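Local coordinates for protein glucanase (Klebsiella pneumoniae, PDB 5GY3) that probably hydrolyses internal beta-1,4-glucosidic bonds in cellulose, lichenin and cereal beta-D-glucans, as a family 8 endoglucanase, at residues A3-Y7 with A296-Q300; T90-W94 with P156-F161; T116-L120 with T165-W170; G129-M133 with W170-D176; S226-P230 with L304-Q309. All blocks are in the same frame, centred on the assembly; numbering follows the deposited sequence.

Contact 1: residues A3-Y7 with A296-Q300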
# COMPACT_ATOMS: atom_id res chain seq x y z
N ALA A 3 -16.99 -6.88 10.66
CA ALA A 3 -16.41 -6.58 9.36
C ALA A 3 -15.31 -7.58 9.01
O ALA A 3 -15.28 -8.14 7.90
CB ALA A 3 -15.86 -5.15 9.33
N TRP A 4 -14.42 -7.85 9.97
CA TRP A 4 -13.32 -8.78 9.74
C TRP A 4 -13.82 -10.20 9.49
O TRP A 4 -13.31 -10.89 8.61
CB TRP A 4 -12.36 -8.72 10.93
CG TRP A 4 -11.32 -9.80 10.96
CD1 TRP A 4 -11.20 -10.79 11.89
CD2 TRP A 4 -10.25 -9.98 10.03
NE1 TRP A 4 -10.12 -11.60 11.58
CE2 TRP A 4 -9.53 -11.12 10.44
CE3 TRP A 4 -9.85 -9.31 8.87
CZ2 TRP A 4 -8.42 -11.60 9.75
CZ3 TRP A 4 -8.74 -9.78 8.19
CH2 TRP A 4 -8.04 -10.91 8.63
N GLU A 5 -14.81 -10.65 10.27
CA GLU A 5 -15.37 -11.98 10.02
C GLU A 5 -15.98 -12.06 8.62
O GLU A 5 -15.78 -13.05 7.90
CB GLU A 5 -16.41 -12.33 11.08
CG GLU A 5 -15.81 -12.54 12.46
CD GLU A 5 -14.86 -13.71 12.50
OE1 GLU A 5 -15.14 -14.73 11.83
OE2 GLU A 5 -13.82 -13.62 13.18
N ARG A 6 -16.72 -11.03 8.22
CA ARG A 6 -17.32 -11.03 6.88
C ARG A 6 -16.24 -11.00 5.80
O ARG A 6 -16.39 -11.63 4.75
CB ARG A 6 -18.28 -9.85 6.74
CG ARG A 6 -19.10 -9.87 5.48
CD ARG A 6 -19.77 -11.23 5.28
NE ARG A 6 -20.59 -11.26 4.07
CZ ARG A 6 -21.11 -12.37 3.56
NH1 ARG A 6 -20.89 -13.54 4.14
NH2 ARG A 6 -21.85 -12.31 2.45
N TYR A 7 -15.14 -10.29 6.06
CA TYR A 7 -14.03 -10.23 5.12
C TYR A 7 -13.41 -11.61 4.92
O TYR A 7 -13.12 -12.01 3.78
CB TYR A 7 -13.00 -9.24 5.65
CG TYR A 7 -11.79 -8.94 4.79
CD1 TYR A 7 -11.89 -8.07 3.70
CD2 TYR A 7 -10.55 -9.46 5.11
CE1 TYR A 7 -10.77 -7.76 2.93
CE2 TYR A 7 -9.43 -9.16 4.35
CZ TYR A 7 -9.54 -8.31 3.27
OH TYR A 7 -8.42 -8.01 2.53
N ALA A 296 -13.54 -3.56 0.36
CA ALA A 296 -13.59 -4.13 1.70
C ALA A 296 -12.27 -3.92 2.45
O ALA A 296 -12.27 -3.63 3.65
CB ALA A 296 -13.92 -5.62 1.62
N SER A 297 -11.15 -4.06 1.75
CA SER A 297 -9.85 -3.86 2.38
C SER A 297 -9.66 -2.41 2.80
O SER A 297 -9.26 -2.13 3.94
CB SER A 297 -8.73 -4.29 1.42
OG SER A 297 -8.88 -5.64 1.01
N LEU A 298 -9.93 -1.47 1.90
CA LEU A 298 -9.74 -0.06 2.21
C LEU A 298 -10.62 0.39 3.36
O LEU A 298 -10.19 1.18 4.21
CB LEU A 298 -10.02 0.80 0.97
CG LEU A 298 -8.93 0.91 -0.09
CD1 LEU A 298 -9.41 1.87 -1.18
CD2 LEU A 298 -7.63 1.40 0.51
N LYS A 299 -11.88 -0.08 3.40
CA LYS A 299 -12.75 0.29 4.50
C LYS A 299 -12.11 -0.03 5.84
O LYS A 299 -12.17 0.77 6.78
CB LYS A 299 -14.09 -0.44 4.38
CG LYS A 299 -15.04 0.12 3.34
CD LYS A 299 -16.37 -0.59 3.47
CE LYS A 299 -17.46 0.07 2.63
NZ LYS A 299 -18.77 -0.65 2.82
N GLN A 300 -11.49 -1.20 5.94
CA GLN A 300 -10.93 -1.62 7.22
C GLN A 300 -9.58 -0.98 7.49
O GLN A 300 -9.24 -0.75 8.65
CB GLN A 300 -10.81 -3.13 7.27
CG GLN A 300 -12.14 -3.84 7.29
CD GLN A 300 -11.96 -5.31 7.08
OE1 GLN A 300 -11.81 -6.06 8.04
NE2 GLN A 300 -11.94 -5.72 5.82

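Contact 2: residues T90-W94 with P156-F161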
# COMPACT_ATOMS: atom_id res chain seq x y z
N THR A 90 6.60 -4.80 2.02
CA THR A 90 6.58 -3.89 3.16
C THR A 90 5.41 -4.20 4.09
O THR A 90 5.57 -4.23 5.32
CB THR A 90 6.49 -2.45 2.65
OG1 THR A 90 7.67 -2.12 1.90
CG2 THR A 90 6.32 -1.47 3.79
N LEU A 91 4.22 -4.39 3.52
CA LEU A 91 3.03 -4.63 4.33
C LEU A 91 3.17 -5.91 5.13
O LEU A 91 2.78 -5.96 6.31
CB LEU A 91 1.80 -4.71 3.42
CG LEU A 91 1.42 -3.40 2.74
CD1 LEU A 91 0.47 -3.67 1.58
CD2 LEU A 91 0.79 -2.45 3.76
N ILE A 92 3.72 -6.95 4.50
CA ILE A 92 3.97 -8.22 5.19
C ILE A 92 4.94 -8.02 6.34
O ILE A 92 4.71 -8.48 7.46
CB ILE A 92 4.48 -9.27 4.18
CG1 ILE A 92 3.37 -9.67 3.20
CG2 ILE A 92 5.04 -10.49 4.93
CD1 ILE A 92 3.87 -10.36 1.89
N ALA A 93 6.06 -7.33 6.09
CA ALA A 93 7.05 -7.12 7.15
C ALA A 93 6.47 -6.27 8.27
O ALA A 93 6.80 -6.47 9.44
CB ALA A 93 8.31 -6.47 6.58
N TRP A 94 5.65 -5.29 7.91
CA TRP A 94 5.02 -4.42 8.91
C TRP A 94 4.03 -5.21 9.75
O TRP A 94 4.01 -5.08 10.99
CB TRP A 94 4.33 -3.26 8.18
CG TRP A 94 3.80 -2.19 9.06
CD1 TRP A 94 4.21 -1.86 10.33
CD2 TRP A 94 2.76 -1.27 8.73
NE1 TRP A 94 3.49 -0.79 10.80
CE2 TRP A 94 2.60 -0.41 9.83
CE3 TRP A 94 1.96 -1.08 7.59
CZ2 TRP A 94 1.64 0.61 9.84
CZ3 TRP A 94 1.03 -0.05 7.60
CH2 TRP A 94 0.89 0.78 8.71
N PRO A 156 3.79 4.95 7.36
CA PRO A 156 3.67 4.43 8.73
C PRO A 156 4.44 3.13 8.94
O PRO A 156 4.92 2.88 10.06
CB PRO A 156 2.15 4.23 8.89
CG PRO A 156 1.65 4.03 7.49
CD PRO A 156 2.49 4.96 6.65
N ALA A 157 4.57 2.30 7.91
CA ALA A 157 5.42 1.12 8.01
C ALA A 157 6.88 1.51 8.17
O ALA A 157 7.59 0.93 9.00
CB ALA A 157 5.23 0.24 6.78
N TRP A 158 7.35 2.47 7.37
CA TRP A 158 8.76 2.87 7.45
C TRP A 158 9.10 3.41 8.83
O TRP A 158 10.19 3.16 9.35
CB TRP A 158 9.06 3.92 6.38
CG TRP A 158 8.93 3.41 4.98
CD1 TRP A 158 8.61 2.13 4.59
CD2 TRP A 158 9.11 4.16 3.78
NE1 TRP A 158 8.60 2.05 3.22
CE2 TRP A 158 8.89 3.29 2.70
CE3 TRP A 158 9.45 5.50 3.52
CZ2 TRP A 158 9.00 3.70 1.36
CZ3 TRP A 158 9.55 5.92 2.19
CH2 TRP A 158 9.33 5.02 1.14
N ARG A 159 8.18 4.16 9.44
CA ARG A 159 8.43 4.68 10.78
C ARG A 159 8.53 3.52 11.78
O ARG A 159 9.43 3.51 12.63
CB ARG A 159 7.33 5.67 11.19
CG ARG A 159 7.48 6.26 12.59
CD ARG A 159 6.16 6.34 13.32
NE ARG A 159 5.25 5.25 12.89
CZ ARG A 159 4.98 4.16 13.60
NH1 ARG A 159 5.55 4.02 14.78
NH2 ARG A 159 4.15 3.26 13.12
N ALA A 160 7.65 2.53 11.65
CA ALA A 160 7.72 1.35 12.51
C ALA A 160 9.03 0.60 12.32
O ALA A 160 9.65 0.17 13.30
CB ALA A 160 6.54 0.42 12.24
N PHE A 161 9.47 0.43 11.07
CA PHE A 161 10.75 -0.23 10.82
C PHE A 161 11.88 0.50 11.54
O PHE A 161 12.72 -0.13 12.20
CB PHE A 161 11.06 -0.27 9.32
CG PHE A 161 10.07 -1.05 8.48
CD1 PHE A 161 9.20 -1.97 9.05
CD2 PHE A 161 10.02 -0.85 7.11
CE1 PHE A 161 8.30 -2.70 8.26
CE2 PHE A 161 9.14 -1.57 6.31
CZ PHE A 161 8.26 -2.49 6.89
O HOH W 1 7.02 0.65 1.32
O HOH W 2 3.26 0.04 13.67

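Contact 3: residues T116-L120 with T165-W170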
# COMPACT_ATOMS: atom_id res chain seq x y z
N THR A 116 12.82 -6.56 6.08
CA THR A 116 13.20 -5.15 6.00
C THR A 116 14.66 -5.00 5.57
O THR A 116 14.99 -4.09 4.81
CB THR A 116 12.95 -4.41 7.31
OG1 THR A 116 13.66 -5.02 8.40
CG2 THR A 116 11.46 -4.40 7.63
N ALA A 117 15.54 -5.90 6.02
CA ALA A 117 16.92 -5.86 5.53
C ALA A 117 16.96 -6.14 4.03
O ALA A 117 17.73 -5.50 3.29
CB ALA A 117 17.79 -6.85 6.29
N SER A 118 16.14 -7.08 3.56
CA SER A 118 16.05 -7.36 2.12
C SER A 118 15.51 -6.16 1.35
O SER A 118 15.96 -5.88 0.23
CB SER A 118 15.17 -8.58 1.87
OG SER A 118 15.83 -9.78 2.22
N LEU A 119 14.53 -5.46 1.91
CA LEU A 119 14.01 -4.29 1.22
C LEU A 119 15.10 -3.23 1.04
O LEU A 119 15.24 -2.66 -0.04
CB LEU A 119 12.82 -3.72 1.98
CG LEU A 119 11.51 -4.49 1.79
CD1 LEU A 119 10.52 -4.05 2.84
CD2 LEU A 119 10.96 -4.23 0.38
N LEU A 120 15.87 -2.95 2.09
CA LEU A 120 16.94 -1.96 1.95
C LEU A 120 18.00 -2.43 0.96
O LEU A 120 18.49 -1.64 0.14
CB LEU A 120 17.58 -1.65 3.30
CG LEU A 120 16.66 -0.98 4.32
CD1 LEU A 120 17.40 -0.79 5.65
CD2 LEU A 120 16.11 0.35 3.80
N THR A 165 14.88 -1.29 13.69
CA THR A 165 16.15 -1.69 13.08
C THR A 165 16.52 -0.70 11.99
O THR A 165 15.64 -0.05 11.40
CB THR A 165 16.06 -3.12 12.53
OG1 THR A 165 17.36 -3.54 12.06
CG2 THR A 165 15.04 -3.23 11.39
N HIS A 166 17.83 -0.60 11.72
CA HIS A 166 18.36 0.26 10.66
C HIS A 166 17.72 1.64 10.72
O HIS A 166 17.24 2.17 9.71
CB HIS A 166 18.15 -0.36 9.27
CG HIS A 166 18.84 -1.67 9.06
ND1 HIS A 166 18.45 -2.83 9.68
CD2 HIS A 166 19.89 -2.01 8.27
CE1 HIS A 166 19.22 -3.83 9.29
NE2 HIS A 166 20.11 -3.36 8.44
N LEU A 167 17.69 2.22 11.92
CA LEU A 167 16.94 3.47 12.13
C LEU A 167 17.35 4.55 11.13
O LEU A 167 16.50 5.20 10.51
CB LEU A 167 17.14 3.95 13.57
CG LEU A 167 16.49 5.28 13.95
CD1 LEU A 167 16.11 5.24 15.42
CD2 LEU A 167 17.41 6.46 13.69
N THR A 168 18.66 4.78 10.98
CA THR A 168 19.10 5.87 10.13
C THR A 168 18.66 5.67 8.68
O THR A 168 18.18 6.61 8.03
CB THR A 168 20.62 6.02 10.21
OG1 THR A 168 21.00 6.12 11.59
CG2 THR A 168 21.06 7.28 9.46
N ALA A 169 18.82 4.45 8.15
CA ALA A 169 18.47 4.22 6.74
C ALA A 169 16.96 4.38 6.51
O ALA A 169 16.54 4.94 5.49
CB ALA A 169 18.93 2.83 6.30
N TRP A 170 16.14 3.87 7.43
CA TRP A 170 14.69 3.99 7.25
C TRP A 170 14.24 5.43 7.44
O TRP A 170 13.33 5.90 6.74
CB TRP A 170 13.95 3.05 8.20
CG TRP A 170 13.96 1.63 7.74
CD1 TRP A 170 14.63 0.57 8.33
CD2 TRP A 170 13.33 1.10 6.57
NE1 TRP A 170 14.43 -0.58 7.59
CE2 TRP A 170 13.63 -0.28 6.51
CE3 TRP A 170 12.52 1.66 5.57
CZ2 TRP A 170 13.16 -1.11 5.49
CZ3 TRP A 170 12.05 0.82 4.55
CH2 TRP A 170 12.38 -0.54 4.52
O HOH W 3 15.85 -3.04 8.01

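Contact 4: residues G129-M133 with W170-D176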
# COMPACT_ATOMS: atom_id res chain seq x y z
N GLY A 129 20.02 12.17 -6.13
CA GLY A 129 20.43 12.72 -4.86
C GLY A 129 19.65 12.27 -3.65
O GLY A 129 19.78 12.88 -2.58
N ARG A 130 18.84 11.22 -3.78
CA ARG A 130 18.00 10.75 -2.68
C ARG A 130 17.98 9.22 -2.65
O ARG A 130 18.34 8.56 -3.62
CB ARG A 130 16.57 11.28 -2.82
CG ARG A 130 16.51 12.78 -2.58
CD ARG A 130 15.13 13.26 -2.32
NE ARG A 130 15.07 14.71 -2.25
CZ ARG A 130 15.22 15.42 -1.14
NH1 ARG A 130 15.45 14.82 0.02
NH2 ARG A 130 15.13 16.75 -1.19
N GLN A 131 17.57 8.68 -1.50
CA GLN A 131 17.27 7.26 -1.37
C GLN A 131 15.83 7.05 -1.80
O GLN A 131 14.94 7.76 -1.33
CB GLN A 131 17.45 6.77 0.06
CG GLN A 131 18.88 6.93 0.59
CD GLN A 131 19.87 6.14 -0.23
OE1 GLN A 131 19.98 4.91 -0.09
NE2 GLN A 131 20.61 6.82 -1.11
N VAL A 132 15.60 6.09 -2.70
CA VAL A 132 14.27 5.82 -3.23
C VAL A 132 14.04 4.31 -3.25
O VAL A 132 14.95 3.53 -3.53
CB VAL A 132 14.07 6.41 -4.65
CG1 VAL A 132 14.50 7.87 -4.69
CG2 VAL A 132 14.86 5.66 -5.67
N MET A 133 12.81 3.90 -2.95
CA MET A 133 12.40 2.50 -3.02
C MET A 133 11.75 2.23 -4.38
O MET A 133 10.75 2.87 -4.74
CB MET A 133 11.42 2.15 -1.90
CG MET A 133 10.92 0.73 -1.99
SD MET A 133 9.77 0.28 -0.66
CE MET A 133 10.89 0.23 0.75
N TRP A 170 16.14 3.87 7.43
CA TRP A 170 14.69 3.99 7.25
C TRP A 170 14.24 5.43 7.44
O TRP A 170 13.33 5.90 6.74
CB TRP A 170 13.95 3.05 8.20
CG TRP A 170 13.96 1.63 7.74
CD1 TRP A 170 14.63 0.57 8.33
CD2 TRP A 170 13.33 1.10 6.57
NE1 TRP A 170 14.43 -0.58 7.59
CE2 TRP A 170 13.63 -0.28 6.51
CE3 TRP A 170 12.52 1.66 5.57
CZ2 TRP A 170 13.16 -1.11 5.49
CZ3 TRP A 170 12.05 0.82 4.55
CH2 TRP A 170 12.38 -0.54 4.52
N ARG A 171 14.86 6.14 8.38
CA ARG A 171 14.52 7.54 8.57
C ARG A 171 14.89 8.37 7.35
O ARG A 171 14.13 9.26 6.92
CB ARG A 171 15.21 8.09 9.82
CG ARG A 171 14.51 7.71 11.10
CD ARG A 171 14.85 8.70 12.20
NE ARG A 171 14.24 8.33 13.47
CZ ARG A 171 14.54 8.91 14.63
NH1 ARG A 171 15.45 9.88 14.67
NH2 ARG A 171 13.95 8.51 15.74
N THR A 172 16.06 8.10 6.76
CA THR A 172 16.44 8.80 5.53
C THR A 172 15.48 8.49 4.40
O THR A 172 15.09 9.39 3.64
CB THR A 172 17.87 8.41 5.15
OG1 THR A 172 18.78 9.00 6.09
CG2 THR A 172 18.21 8.90 3.72
N LEU A 173 15.07 7.23 4.26
CA LEU A 173 14.11 6.87 3.21
C LEU A 173 12.80 7.62 3.42
O LEU A 173 12.21 8.14 2.46
CB LEU A 173 13.88 5.36 3.19
CG LEU A 173 13.16 4.83 1.94
CD1 LEU A 173 14.10 4.86 0.71
CD2 LEU A 173 12.57 3.44 2.15
N GLN A 174 12.35 7.71 4.67
CA GLN A 174 11.13 8.46 4.94
C GLN A 174 11.30 9.94 4.61
O GLN A 174 10.42 10.54 3.98
CB GLN A 174 10.70 8.27 6.39
CG GLN A 174 9.59 9.21 6.78
CD GLN A 174 8.64 8.60 7.76
OE1 GLN A 174 7.43 8.87 7.71
NE2 GLN A 174 9.16 7.77 8.67
N THR A 175 12.42 10.54 5.03
CA THR A 175 12.68 11.94 4.71
C THR A 175 12.69 12.17 3.21
O THR A 175 12.09 13.13 2.71
CB THR A 175 14.03 12.35 5.31
OG1 THR A 175 13.93 12.37 6.74
CG2 THR A 175 14.43 13.72 4.79
N ASP A 176 13.39 11.30 2.47
CA ASP A 176 13.51 11.47 1.03
C ASP A 176 12.18 11.22 0.33
O ASP A 176 11.87 11.85 -0.68
CB ASP A 176 14.60 10.55 0.50
CG ASP A 176 16.02 11.07 0.81
OD1 ASP A 176 16.14 12.25 1.20
OD2 ASP A 176 17.01 10.31 0.64
O HOH W 4 12.36 7.66 -0.40

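Contact 5: residues S226-P230 with L304-Q309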
# COMPACT_ATOMS: atom_id res chain seq x y z
N SER A 226 -2.18 10.15 6.26
CA SER A 226 -2.99 10.36 7.45
C SER A 226 -2.69 9.31 8.52
O SER A 226 -2.75 9.61 9.72
CB SER A 226 -4.46 10.34 7.08
OG SER A 226 -5.23 10.62 8.23
N TRP A 227 -2.35 8.08 8.11
CA TRP A 227 -1.98 7.04 9.06
C TRP A 227 -0.74 7.44 9.85
O TRP A 227 -0.68 7.28 11.08
CB TRP A 227 -1.75 5.74 8.29
CG TRP A 227 -1.85 4.46 9.04
CD1 TRP A 227 -1.57 4.24 10.37
CD2 TRP A 227 -2.26 3.20 8.50
NE1 TRP A 227 -1.79 2.91 10.68
CE2 TRP A 227 -2.21 2.25 9.55
CE3 TRP A 227 -2.67 2.78 7.23
CZ2 TRP A 227 -2.56 0.92 9.36
CZ3 TRP A 227 -3.02 1.45 7.05
CH2 TRP A 227 -2.96 0.54 8.11
N ALA A 228 0.26 7.98 9.15
CA ALA A 228 1.50 8.38 9.81
C ALA A 228 1.36 9.72 10.53
O ALA A 228 1.89 9.87 11.64
CB ALA A 228 2.63 8.44 8.78
N ASP A 229 0.67 10.70 9.92
CA ASP A 229 0.60 12.05 10.49
C ASP A 229 -0.54 12.84 9.86
O ASP A 229 -0.36 13.45 8.79
CB ASP A 229 1.93 12.79 10.32
CG ASP A 229 1.89 14.23 10.88
OD1 ASP A 229 0.93 14.58 11.61
OD2 ASP A 229 2.83 15.00 10.62
N PRO A 230 -1.70 12.89 10.51
CA PRO A 230 -2.83 13.65 9.95
C PRO A 230 -2.57 15.13 9.83
O PRO A 230 -3.33 15.82 9.13
CB PRO A 230 -3.97 13.37 10.94
CG PRO A 230 -3.57 12.14 11.64
CD PRO A 230 -2.08 12.16 11.73
N LEU A 304 -8.44 1.14 10.75
CA LEU A 304 -7.18 0.89 11.45
C LEU A 304 -6.32 2.14 11.52
O LEU A 304 -5.71 2.44 12.56
CB LEU A 304 -6.42 -0.23 10.75
CG LEU A 304 -5.14 -0.68 11.43
CD1 LEU A 304 -5.40 -1.00 12.90
CD2 LEU A 304 -4.61 -1.89 10.71
N ALA A 305 -6.23 2.88 10.41
CA ALA A 305 -5.48 4.13 10.42
C ALA A 305 -6.02 5.09 11.47
O ALA A 305 -5.25 5.74 12.19
CB ALA A 305 -5.51 4.77 9.03
N LYS A 306 -7.35 5.19 11.58
CA LYS A 306 -7.94 6.02 12.62
C LYS A 306 -7.58 5.51 14.00
O LYS A 306 -7.19 6.29 14.88
CB LYS A 306 -9.46 6.08 12.44
CG LYS A 306 -9.89 6.83 11.19
CD LYS A 306 -11.34 6.52 10.81
CE LYS A 306 -12.30 7.23 11.74
NZ LYS A 306 -13.66 6.64 11.66
N GLN A 307 -7.68 4.19 14.21
CA GLN A 307 -7.38 3.63 15.53
C GLN A 307 -5.94 3.89 15.92
O GLN A 307 -5.65 4.17 17.10
CB GLN A 307 -7.65 2.12 15.55
CG GLN A 307 -9.10 1.72 15.28
CD GLN A 307 -10.11 2.80 15.68
OE1 GLN A 307 -10.79 3.36 14.82
NE2 GLN A 307 -10.22 3.07 16.97
N ASP A 308 -5.01 3.82 14.96
CA ASP A 308 -3.61 4.01 15.30
C ASP A 308 -3.27 5.45 15.66
O ASP A 308 -2.12 5.73 16.02
CB ASP A 308 -2.72 3.53 14.15
CG ASP A 308 -2.56 2.02 14.11
OD1 ASP A 308 -2.99 1.34 15.07
OD2 ASP A 308 -2.00 1.50 13.13
N GLN A 309 -4.22 6.38 15.59
CA GLN A 309 -3.96 7.74 16.05
C GLN A 309 -4.00 7.87 17.56
O GLN A 309 -3.68 8.94 18.08
CB GLN A 309 -4.97 8.71 15.43
CG GLN A 309 -4.93 8.66 13.92
CD GLN A 309 -3.51 8.74 13.41
OE1 GLN A 309 -2.77 9.68 13.73
NE2 GLN A 309 -3.10 7.75 12.63

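Contact 1: residues A3-Y7 with A296-Q300
Where the first and last helices of the family 8 (alpha/alpha)6 barrel pack together, Y7 of helix 2-11 and Q300 of helix 293-307 meet across a nearly antiparallel helix pair, the local axes 10.9 Å apart at an angle of 158°. The Y7 ring, swung away from its own backbone N (chi1 -176°), reaches over to the opposite helix, where Y7 OH donates to S297 OG at 2.9 Å. S297 OG is also bonded to the backbone O of Y293, so the serine links the tyrosine to the turn before it. The methyl of A296 sits at the ring edge, its CB 3.8 Å from Y7 CD1. Over one face lies the amide nitrogen of Q300, with NE2 3.2 Å from Y7 CD1 and the amide plane turned 74° from the ring. That nitrogen gives an almost straight bond to A296 O, 3.0 Å from Q300 NE2, and meets the carbonyl from well above its plane. At the other amide corner, Q300 OE1 comes 3.5 Å from W4 CA and also faces the edge of the indole, whose NE1 is held by D44. The glutamine is thus held in rotation by its own helix while its nitrogen faces an aromatic ring.

Contact 2: residues T90-W94 with P156-F161
W94 of helix 86-103 is a knob seated among P156, A157, A160 and F161 of helix 155-164, the local axes crossing at 47° within the (alpha/alpha)6 barrel. Aromatic-face contact comes first. A chi1 of -172° carries the indole out across the neighbouring helix, and A157 CA makes a CH-pi contact 3.6 Å from the centroid of the W94 five-membered ring, only 9° off its normal. The methyl lies over the same face, A157 CB being 3.5 Å from W94 CD2. Apolar neighbours complete the seat: P156 CG touches W94 CH2 at 3.6 Å, and A160 CB approaches the pyrrole part. F161 instead turns its edge to helix 86-103, meeting the backbone N of W94 and the carbonyl O of T90, while A93 CB lies close to its outer end. T90 CG2 packs 3.6 Å from A157 CB and lies near the edge of the W158 ring.

Polar links run through water. One water accepts from W158 NE1 (2.8 Å) and donates to T90 OG1 (2.9 Å), a hydroxyl also bonded to S86 O. A second takes the N-H of W94 NE1 at 3.0 Å and, weakly, that of R159 NH2. Both indole N-H groups are thus satisfied by water, so the direct contact between the helices is apolar and the polar atoms are joined through solvent.

Contact 3: residues T116-L120 with T165-W170
L120 and W170 carry the apolar part of this contact. Leaving its backbone with CG beside the N and opposite the carbonyl carbon (chi1 -65°), the leucine lays one branch on the indole: L120 CD2 makes a CH-pi contact 3.7 Å from the centroid of the W170 six-membered ring, 12° off the normal. The other branch, L120 CD1, reaches the pyrrole side of the indole, 3.6 Å from W170 NE1, and also lies 3.7 Å from H166 CB and next to the methyl of A169. Around the indole edge stand T116 O, 3.6 Å from W170 CZ2, and the CB of L119.

Helix 106-123 is thereby joined to the start of helix 167-183 in the helical barrel, with H166 at the N-cap position of the latter. W170 also meets F161 edge-to-face and the ring of W158, which ties this corner to helix 155-164.

The polar link between the segments is a water lying in the plane of the indole, at its edge: it accepts from W170 NE1 at 2.9 Å and is hydrogen-bonded to T116 OG1 at 3.0 Å. T116 OG1 is held as well by the backbone O of D113. Within the loop before helix 167-183, T165 OG1 and H166 ND1 share a hydrogen bond of 2.7 Å, while T165 CG2 touches the T116 hydroxyl.

Contact 4: residues G129-M133 with W170-D176
The guanidinium of R130 takes the carboxylate of D176 at its edge: R130 NH1 makes a salt bridge to D176 OD1 at 2.9 Å, NH1 approaching from above the carboxylate plane, and the two flat groups are turned 75° apart. The indole of W170 meets M133 of strand 130-133 at an edge, its CZ3 being 4.0 Å from M133 CE. The second oxygen of D176 serves the backbone. Q131 N donates to D176 OD2 at 2.7 Å, nearly straight at 170°, reaching the oxygen on its anti side, though well out of the carboxylate plane. One carboxylate therefore grips an arginine side chain and the adjoining peptide N-H at once, and its charge probably strengthens both bonds.

Strand 130-133 belongs to an antiparallel hairpin with 124-127, V132 pairing with V125, and it crosses helix 167-183 at 91°. L173, one turn before D176, sends CD1 to within 3.6 Å of Q131 O and CD2 to within 3.9 Å of M133 CE. Beside it the aliphatic CG of Q131 rests on the methyl of T172, and the glutamine then bends so that NE2 reaches T126 OG1. A water donates to both backbone carbonyls, 2.7 Å from Q131 O and 2.9 Å from L173 O.

Contact 5: residues S226-P230 with L304-Q309
W227 packs against A305 in a mixed aromatic and polar contact that joins the end of helix 220-228 to the end of helix 293-307, the last helix of the family 8 (alpha/alpha)6 barrel. With a small alanine against the ring the backbones come close, W227 CA and A305 CA being 4.8 Å apart. A305 CA makes a CH-pi contact 3.7 Å from the centroid of the W227 five-membered ring, 2° off the normal, while A305 CB covers the same face near CD2. Farther along the indole, L304 CG touches W227 CZ2 at 3.7 Å.

At the ring edge, close to the indole plane, W227 NE1 donates to D308 OD2 at 2.8 Å with an N-H...O angle of 160°, using the anti side of the carboxylate. D308 OD2 also takes a salt bridge from R98, so the aspartate links the indole to helix 86-103 and the arginine probably helps to stabilise its charge.

Just past the helix end, Q309 bends back at chi2 (-48°) and brings its amide between the two backbones. Its nitrogen gives one N-H to W227 O, with NE2 and O 2.9 Å apart, and the other to A305 O, with NE2 and O 3.0 Å apart; both acceptors lie in the amide plane, which fixes its rotation. The amide oxygen turns to the proline ring, Q309 OE1 lying 3.3 Å from P230 CD and equally near P230 CG.

Overall arrangement
Contacts 2, 3 and 4 form one continuous cluster in which W170, shared by contacts 3 and 4, also packs on F161 of contact 2, W170 CH2 and F161 CD2 being 3.5 Å apart. Contact 5 touches contact 2 as well, W227 CZ2 lying 3.5 Å from W94 CH2. Contact 1 stands apart, about 20 Å from contact 2 between centres, but shares helix 293-307 with contact 5. The predicted nucleophile D87 lies on helix 86-103 of contact 2: T90 is about 5 Å from it side chain to side chain, M133 of contact 4 about 7 Å, and L119 of contact 3 about 8 Å. These three contacts are thus part of the surroundings of the probable active site.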